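Local coordinates for protein type III Pentaketide Synthase (Neurospora crassa, PDB 3EUO) that probably catalyses acyl transfer as a fungal type III polyketide synthase of the chalcone and stilbene synthase family, producing pentaketides, at residues I48-I54 against I198-D203; P297-L303 against S320-Y324. All coordinates share one frame; numbering follows the deposited sequence.

Contact 1 of 2, residues I48-I54 against I198-D203; sequences IDQRSSI and IALFSD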
ATOM      1  N   ILE A  48      17.872 -14.040  20.854  1.00 14.42           N
ATOM      2  CA  ILE A  48      18.065 -12.614  20.578  1.00 14.15           C
ATOM      3  C   ILE A  48      18.745 -11.972  21.767  1.00 14.74           C
ATOM      4  O   ILE A  48      18.199 -11.946  22.873  1.00 15.20           O
ATOM      5  CB  ILE A  48      16.735 -11.871  20.290  1.00 13.92           C
ATOM      6  CG1 ILE A  48      15.997 -12.509  19.107  1.00 13.89           C
ATOM      7  CG2 ILE A  48      17.006 -10.385  20.017  1.00 13.73           C
ATOM      8  CD1 ILE A  48      14.567 -11.978  18.880  1.00 13.61           C
ATOM      9  N   ASP A  49      19.943 -11.457  21.533  1.00 15.17           N
ATOM     10  CA  ASP A  49      20.705 -10.781  22.566  1.00 16.16           C
ATOM     11  C   ASP A  49      20.142  -9.383  22.865  1.00 15.95           C
ATOM     12  O   ASP A  49      19.998  -8.991  24.028  1.00 16.13           O
ATOM     13  CB  ASP A  49      22.175 -10.687  22.131  1.00 16.29           C
ATOM     14  CG  ASP A  49      23.094 -10.257  23.254  1.00 18.34           C
ATOM     15  OD1 ASP A  49      22.987 -10.822  24.369  1.00 21.58           O
ATOM     16  OD2 ASP A  49      23.937  -9.364  23.012  1.00 19.65           O
ATOM     17  N   GLN A  50      19.844  -8.634  21.808  1.00 16.23           N
ATOM     18  CA  GLN A  50      19.367  -7.257  21.921  1.00 16.44           C
ATOM     19  C   GLN A  50      18.407  -6.924  20.795  1.00 15.84           C
ATOM     20  O   GLN A  50      18.588  -7.387  19.673  1.00 15.10           O
ATOM     21  CB  GLN A  50      20.534  -6.274  21.871  1.00 17.32           C
ATOM     22  CG  GLN A  50      21.392  -6.262  23.124  1.00 20.58           C
ATOM     23  CD  GLN A  50      22.268  -5.041  23.206  1.00 25.65           C
ATOM     24  OE1 GLN A  50      23.006  -4.721  22.267  1.00 27.72           O
ATOM     25  NE2 GLN A  50      22.200  -4.344  24.336  1.00 27.39           N
ATOM     26  N   ARG A  51      17.393  -6.122  21.111  1.00 15.34           N
ATOM     27  CA  ARG A  51      16.456  -5.618  20.107  1.00 14.85           C
ATOM     28  C   ARG A  51      16.620  -4.108  19.966  1.00 14.67           C
ATOM     29  O   ARG A  51      16.714  -3.384  20.955  1.00 14.75           O
ATOM     30  CB  ARG A  51      15.007  -5.941  20.475  1.00 14.75           C
ATOM     31  CG  ARG A  51      14.635  -7.418  20.472  1.00 14.48           C
ATOM     32  CD  ARG A  51      13.186  -7.627  20.952  1.00 15.23           C
ATOM     33  NE  ARG A  51      12.970  -7.080  22.292  1.00 14.86           N
ATOM     34  CZ  ARG A  51      12.298  -5.962  22.566  1.00 16.50           C
ATOM     35  NH1 ARG A  51      11.738  -5.241  21.590  1.00 16.17           N
ATOM     36  NH2 ARG A  51      12.185  -5.555  23.826  1.00 15.55           N
ATOM     37  N   SER A  52      16.657  -3.638  18.728  1.00 14.86           N
ATOM     38  CA  SER A  52      16.782  -2.217  18.443  1.00 15.13           C
ATOM     39  C   SER A  52      15.447  -1.522  18.688  1.00 15.07           C
ATOM     40  O   SER A  52      14.404  -2.049  18.312  1.00 15.31           O
ATOM     41  CB  SER A  52      17.227  -2.022  16.998  1.00 15.60           C
ATOM     42  OG  SER A  52      18.589  -2.420  16.848  1.00 17.86           O
ATOM     43  N   SER A  53      15.492  -0.351  19.320  1.00 14.85           N
ATOM     44  CA  SER A  53      14.273   0.387  19.676  1.00 14.51           C
ATOM     45  C   SER A  53      14.440   1.899  19.615  1.00 14.47           C
ATOM     46  O   SER A  53      15.514   2.437  19.913  1.00 13.94           O
ATOM     47  CB  SER A  53      13.800  -0.018  21.073  1.00 14.57           C
ATOM     48  OG  SER A  53      12.617   0.664  21.446  1.00 15.32           O
ATOM     49  N   ILE A  54      13.359   2.577  19.237  1.00 14.64           N
ATOM     50  CA  ILE A  54      13.303   4.040  19.268  1.00 14.69           C
ATOM     51  C   ILE A  54      13.416   4.600  20.689  1.00 15.05           C
ATOM     52  O   ILE A  54      13.707   5.783  20.871  1.00 14.77           O
ATOM     53  CB  ILE A  54      12.020   4.596  18.602  1.00 15.01           C
ATOM     54  CG1 ILE A  54      10.756   4.068  19.297  1.00 15.13           C
ATOM     55  CG2 ILE A  54      12.013   4.301  17.112  1.00 13.55           C
ATOM     56  CD1 ILE A  54      10.211   4.990  20.386  1.00 17.55           C
ATOM     57  N   ILE A 198       6.378  -9.579  21.591  1.00 14.70           N
ATOM     58  CA  ILE A 198       7.244  -8.669  22.354  1.00 14.43           C
ATOM     59  C   ILE A 198       8.637  -9.233  22.651  1.00 14.46           C
ATOM     60  O   ILE A 198       9.537  -8.485  23.029  1.00 15.18           O
ATOM     61  CB  ILE A 198       6.581  -8.146  23.662  1.00 14.81           C
ATOM     62  CG1 ILE A 198       6.174  -9.302  24.586  1.00 14.38           C
ATOM     63  CG2 ILE A 198       5.421  -7.238  23.309  1.00 13.89           C
ATOM     64  CD1 ILE A 198       5.827  -8.863  26.026  1.00 14.94           C
ATOM     65  N   ALA A 199       8.807 -10.540  22.468  1.00 14.33           N
ATOM     66  CA  ALA A 199      10.121 -11.189  22.585  1.00 13.69           C
ATOM     67  C   ALA A 199      10.950 -11.054  21.302  1.00 13.86           C
ATOM     68  O   ALA A 199      12.172 -11.271  21.304  1.00 13.55           O
ATOM     69  CB  ALA A 199       9.941 -12.665  22.923  1.00 14.15           C
ATOM     70  N   LEU A 200      10.283 -10.707  20.204  1.00 13.59           N
ATOM     71  CA  LEU A 200      10.899 -10.823  18.888  1.00 13.49           C
ATOM     72  C   LEU A 200      11.125  -9.498  18.180  1.00 13.21           C
ATOM     73  O   LEU A 200      12.197  -9.266  17.617  1.00 13.54           O
ATOM     74  CB  LEU A 200      10.057 -11.726  17.988  1.00 13.75           C
ATOM     75  CG  LEU A 200       9.830 -13.186  18.376  1.00 14.33           C
ATOM     76  CD1 LEU A 200       8.923 -13.802  17.326  1.00 15.39           C
ATOM     77  CD2 LEU A 200      11.166 -13.919  18.444  1.00 16.06           C
ATOM     78  N   PHE A 201      10.114  -8.639  18.188  1.00 13.06           N
ATOM     79  CA  PHE A 201      10.102  -7.517  17.244  1.00 12.84           C
ATOM     80  C   PHE A 201      10.866  -6.271  17.672  1.00 12.53           C
ATOM     81  O   PHE A 201      10.876  -5.893  18.845  1.00 12.00           O
ATOM     82  CB  PHE A 201       8.668  -7.178  16.826  1.00 12.61           C
ATOM     83  CG  PHE A 201       8.075  -8.180  15.886  1.00 13.39           C
ATOM     84  CD1 PHE A 201       8.410  -8.162  14.533  1.00 14.44           C
ATOM     85  CD2 PHE A 201       7.195  -9.156  16.353  1.00 14.46           C
ATOM     86  CE1 PHE A 201       7.862  -9.098  13.647  1.00 15.65           C
ATOM     87  CE2 PHE A 201       6.641 -10.101  15.478  1.00 16.03           C
ATOM     88  CZ  PHE A 201       6.977 -10.071  14.126  1.00 14.41           C
ATOM     89  N   SER A 202      11.497  -5.647  16.681  1.00 12.41           N
ATOM     90  CA  SER A 202      12.341  -4.477  16.872  1.00 12.66           C
ATOM     91  C   SER A 202      12.084  -3.413  15.793  1.00 13.11           C
ATOM     92  O   SER A 202      11.268  -3.618  14.877  1.00 13.48           O
ATOM     93  CB  SER A 202      13.816  -4.907  16.858  1.00 12.40           C
ATOM     94  OG  SER A 202      14.156  -5.523  15.620  1.00 13.46           O
ATOM     95  N   ASP A 203      12.807  -2.297  15.897  1.00 12.92           N
ATOM     96  CA  ASP A 203      12.606  -1.113  15.061  1.00 13.38           C
ATOM     97  C   ASP A 203      13.812  -0.904  14.150  1.00 13.57           C
ATOM     98  O   ASP A 203      14.956  -1.090  14.576  1.00 13.71           O
ATOM     99  CB  ASP A 203      12.417   0.145  15.924  1.00 13.39           C
ATOM    100  CG  ASP A 203      11.331  -0.014  16.979  1.00 14.02           C
ATOM    101  OD1 ASP A 203      10.446  -0.879  16.811  1.00 14.02           O
ATOM    102  OD2 ASP A 203      11.369   0.733  17.980  1.00 13.06           O
TER
HETATM  103  O   HOH W   1      12.123  -8.803  24.554  1.00 19.07           O
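The guanidinium of Arg51 carries the carbonyl oxygen of Ile198 over one face, 3.7 Å above its centre, while the oxygen of Phe201 lies near the plane at its edge. To that edge oxygen NH1 of Arg51 gives a hydrogen bond of 3.0 Å, 16° out of the guanidinium plane. A bend at chi3 (-58°) brings the arginine head back over the 198-201 backbone, and a water that donates to Ile198 O also takes a weak bond from NE of Arg51. The oxygens of Ile198 and Phe201, one over the face and one at the edge, probably steady the positive charge. Farther along, Asp203 N donates to Ser52 O at 2.9 Å, and Asp203 OD2 receives Ile54 N on its anti lone pair at 3.0 Å. The same carboxylate is held by Thr178 through OD2 and by Ser177 through OD1. At the other end CD1 of Ile48 meets CD2 of Leu200 at 3.9 Å. The contact thus lays strand 51-53, paired antiparallel with strand 15-17, along the segment leading into strand 204-211 of the large mixed sheet; helix 181-191 packs on Ile198, and helix 318-327 on Ile48 and Leu200.

Contact 2 of 2, residues P297-L303 against S320-Y324; sequences PGGATIL and SYDRY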
ATOM      1  N   PRO A 297      15.079 -13.336   9.271  1.00 16.78           N
ATOM      2  CA  PRO A 297      15.055 -14.139  10.488  1.00 17.16           C
ATOM      3  C   PRO A 297      13.791 -13.866  11.306  1.00 17.83           C
ATOM      4  O   PRO A 297      13.848 -13.178  12.334  1.00 17.63           O
ATOM      5  CB  PRO A 297      16.313 -13.685  11.218  1.00 16.98           C
ATOM      6  CG  PRO A 297      16.473 -12.231  10.822  1.00 17.31           C
ATOM      7  CD  PRO A 297      15.853 -12.089   9.443  1.00 16.71           C
ATOM      8  N   GLY A 298      12.664 -14.396  10.830  1.00 18.27           N
ATOM      9  CA  GLY A 298      11.362 -14.185  11.467  1.00 19.60           C
ATOM     10  C   GLY A 298      11.315 -14.715  12.889  1.00 20.23           C
ATOM     11  O   GLY A 298      10.628 -14.152  13.744  1.00 20.88           O
ATOM     12  N   GLY A 299      12.056 -15.796  13.123  1.00 20.62           N
ATOM     13  CA  GLY A 299      12.248 -16.405  14.445  1.00 21.48           C
ATOM     14  C   GLY A 299      13.403 -17.391  14.338  1.00 21.73           C
ATOM     15  O   GLY A 299      13.802 -17.758  13.229  1.00 21.88           O
ATOM     16  N   ALA A 300      13.945 -17.838  15.472  1.00 22.55           N
ATOM     17  CA  ALA A 300      15.069 -18.781  15.442  1.00 22.72           C
ATOM     18  C   ALA A 300      14.741 -20.067  14.689  1.00 22.71           C
ATOM     19  O   ALA A 300      15.599 -20.608  13.985  1.00 22.82           O
ATOM     20  CB  ALA A 300      15.576 -19.088  16.842  1.00 22.93           C
ATOM     21  N   THR A 301      13.498 -20.538  14.818  1.00 22.60           N
ATOM     22  CA  THR A 301      13.071 -21.765  14.143  1.00 22.29           C
ATOM     23  C   THR A 301      13.068 -21.617  12.628  1.00 21.68           C
ATOM     24  O   THR A 301      13.129 -22.613  11.910  1.00 21.52           O
ATOM     25  CB  THR A 301      11.679 -22.254  14.604  1.00 22.50           C
ATOM     26  OG1 THR A 301      10.676 -21.328  14.175  1.00 24.36           O
ATOM     27  CG2 THR A 301      11.628 -22.391  16.122  1.00 23.04           C
ATOM     28  N   ILE A 302      12.974 -20.378  12.142  1.00 20.91           N
ATOM     29  CA  ILE A 302      13.015 -20.119  10.706  1.00 20.59           C
ATOM     30  C   ILE A 302      14.411 -20.405  10.158  1.00 20.19           C
ATOM     31  O   ILE A 302      14.565 -21.037   9.106  1.00 19.72           O
ATOM     32  CB  ILE A 302      12.595 -18.660  10.359  1.00 20.52           C
ATOM     33  CG1 ILE A 302      11.168 -18.367  10.853  1.00 21.51           C
ATOM     34  CG2 ILE A 302      12.745 -18.390   8.852  1.00 20.12           C
ATOM     35  CD1 ILE A 302      10.098 -19.327  10.341  1.00 22.71           C
ATOM     36  N   LEU A 303      15.420 -19.940  10.885  1.00 19.91           N
ATOM     37  CA  LEU A 303      16.806 -20.150  10.494  1.00 19.72           C
ATOM     38  C   LEU A 303      17.201 -21.614  10.625  1.00 19.91           C
ATOM     39  O   LEU A 303      17.730 -22.194   9.679  1.00 20.29           O
ATOM     40  CB  LEU A 303      17.750 -19.253  11.295  1.00 19.62           C
ATOM     41  CG  LEU A 303      17.493 -17.743  11.176  1.00 19.39           C
ATOM     42  CD1 LEU A 303      18.431 -16.978  12.079  1.00 19.98           C
ATOM     43  CD2 LEU A 303      17.600 -17.259   9.723  1.00 17.51           C
ATOM     44  N   SER A 320      22.041 -13.185   8.424  1.00 14.25           N
ATOM     45  CA  SER A 320      20.715 -13.352   9.025  1.00 14.29           C
ATOM     46  C   SER A 320      20.855 -13.570  10.524  1.00 14.69           C
ATOM     47  O   SER A 320      20.160 -12.941  11.311  1.00 14.91           O
ATOM     48  CB  SER A 320      19.983 -14.528   8.391  1.00 14.40           C
ATOM     49  OG  SER A 320      19.753 -14.298   7.012  1.00 14.93           O
ATOM     50  N   TYR A 321      21.773 -14.455  10.911  1.00 14.87           N
ATOM     51  CA  TYR A 321      22.119 -14.640  12.320  1.00 15.85           C
ATOM     52  C   TYR A 321      22.617 -13.365  12.986  1.00 15.90           C
ATOM     53  O   TYR A 321      22.218 -13.061  14.112  1.00 15.84           O
ATOM     54  CB  TYR A 321      23.141 -15.769  12.483  1.00 16.49           C
ATOM     55  CG  TYR A 321      22.480 -17.119  12.602  1.00 17.21           C
ATOM     56  CD1 TYR A 321      22.440 -17.996  11.521  1.00 17.91           C
ATOM     57  CD2 TYR A 321      21.871 -17.513  13.794  1.00 17.79           C
ATOM     58  CE1 TYR A 321      21.820 -19.240  11.628  1.00 18.92           C
ATOM     59  CE2 TYR A 321      21.250 -18.751  13.915  1.00 19.31           C
ATOM     60  CZ  TYR A 321      21.227 -19.610  12.826  1.00 19.30           C
ATOM     61  OH  TYR A 321      20.611 -20.836  12.941  1.00 19.87           O
ATOM     62  N   ASP A 322      23.488 -12.633  12.296  1.00 15.94           N
ATOM     63  CA  ASP A 322      24.061 -11.402  12.825  1.00 16.20           C
ATOM     64  C   ASP A 322      22.981 -10.372  13.144  1.00 16.19           C
ATOM     65  O   ASP A 322      22.991  -9.766  14.217  1.00 16.32           O
ATOM     66  CB  ASP A 322      25.067 -10.811  11.831  1.00 16.54           C
ATOM     67  CG  ASP A 322      25.722  -9.553  12.353  1.00 17.30           C
ATOM     68  OD1 ASP A 322      26.764  -9.669  13.028  1.00 19.15           O
ATOM     69  OD2 ASP A 322      25.200  -8.446  12.084  1.00 17.87           O
ATOM     70  N   ARG A 323      22.064 -10.177  12.201  1.00 16.15           N
ATOM     71  CA  ARG A 323      20.930  -9.262  12.388  1.00 16.22           C
ATOM     72  C   ARG A 323      20.011  -9.714  13.522  1.00 15.57           C
ATOM     73  O   ARG A 323      19.664  -8.936  14.409  1.00 15.65           O
ATOM     74  CB  ARG A 323      20.134  -9.139  11.087  1.00 16.92           C
ATOM     75  CG  ARG A 323      20.424  -7.874  10.307  1.00 19.03           C
ATOM     76  CD  ARG A 323      21.867  -7.795   9.839  1.00 23.70           C
ATOM     77  NE  ARG A 323      22.234  -6.391   9.691  1.00 29.94           N
ATOM     78  CZ  ARG A 323      22.950  -5.698  10.567  1.00 30.19           C
ATOM     79  NH1 ARG A 323      23.430  -6.273  11.663  1.00 31.78           N
ATOM     80  NH2 ARG A 323      23.202  -4.424  10.330  1.00 32.77           N
ATOM     81  N   TYR A 324      19.650 -10.988  13.496  1.00 15.23           N
ATOM     82  CA  TYR A 324      18.708 -11.545  14.445  1.00 15.05           C
ATOM     83  C   TYR A 324      19.215 -11.446  15.886  1.00 14.84           C
ATOM     84  O   TYR A 324      18.502 -10.973  16.778  1.00 14.33           O
ATOM     85  CB  TYR A 324      18.427 -12.998  14.078  1.00 15.24           C
ATOM     86  CG  TYR A 324      17.453 -13.692  14.998  1.00 15.78           C
ATOM     87  CD1 TYR A 324      16.088 -13.394  14.963  1.00 16.46           C
ATOM     88  CD2 TYR A 324      17.896 -14.651  15.895  1.00 15.76           C
ATOM     89  CE1 TYR A 324      15.192 -14.048  15.817  1.00 17.08           C
ATOM     90  CE2 TYR A 324      17.013 -15.303  16.756  1.00 16.51           C
ATOM     91  CZ  TYR A 324      15.674 -14.997  16.711  1.00 16.19           C
ATOM     92  OH  TYR A 324      14.819 -15.650  17.558  1.00 17.05           O
TER
HETATM   93  O   HOH W   2      18.576 -20.813  14.937  1.00 30.71           O
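The hydroxyl of Tyr321 has two partners: a water donates to it at 2.9 Å from the water oxygen to OH, and Glu307 is hydrogen-bonded to it. That water also donates to Ala300 O, bridging the first turn of helix 300-310 to helix 318-327. The pair is a helix-helix contact in the C-terminal half of the thiolase-like fold, and its apolar centre is a CH-pi interaction. CD1 of Leu303 sits over the middle of the Tyr321 ring, 3.7 Å from the centroid and only 8° off the normal, whereas CB of the same leucine lies near the phenol end. The other branch, CD2, turns to CB of Ser320, whose OG is bound to Met295 O.

Tyr324 works on the segment ahead of the helix, which has Gly299 at its N-cap. With CG anti to the backbone N (chi1 -180°), its ring reaches along Pro297 toward Ala300: CB packs on Pro297 CB at 3.6 Å, CD1 lies 3.5 Å from Pro297 O, and CE2 lies 4.0 Å from Ala300 CB. The phenol oxygen is hydrogen-bonded to Thr46 O, tying this helix to the N-terminal part of the chain. A leucine in its place would lack the ring's outer atoms and hydroxyl, and would probably leave Thr46 O without this mate and a gap beside Ala300. At the helix start, OH of Tyr324 stands 3.1 Å from Ala300 N.

In the fold
Contact 1 (48-54 with 198-203) closes along the chain before contact 2 (297-303 with 320-324) opens, and they belong to the N-terminal and C-terminal chalcone synthase domains respectively, yet their centres are only about 12 Å apart. Helix 318-327 is the shared element: it supplies one side of contact 2 and also packs against contact 1. At the junction Ile48 CG1 lies 3.5 Å from Tyr324 CZ, and Leu200 packs against both Gly298 O and the Tyr324 hydroxyl. Residues of the two domains thus meet here within one chain by packing and by hydrogen bonds, among them backbone bonds from Asp49 and Gln50 to Ile325, with no other subunit touching either contact.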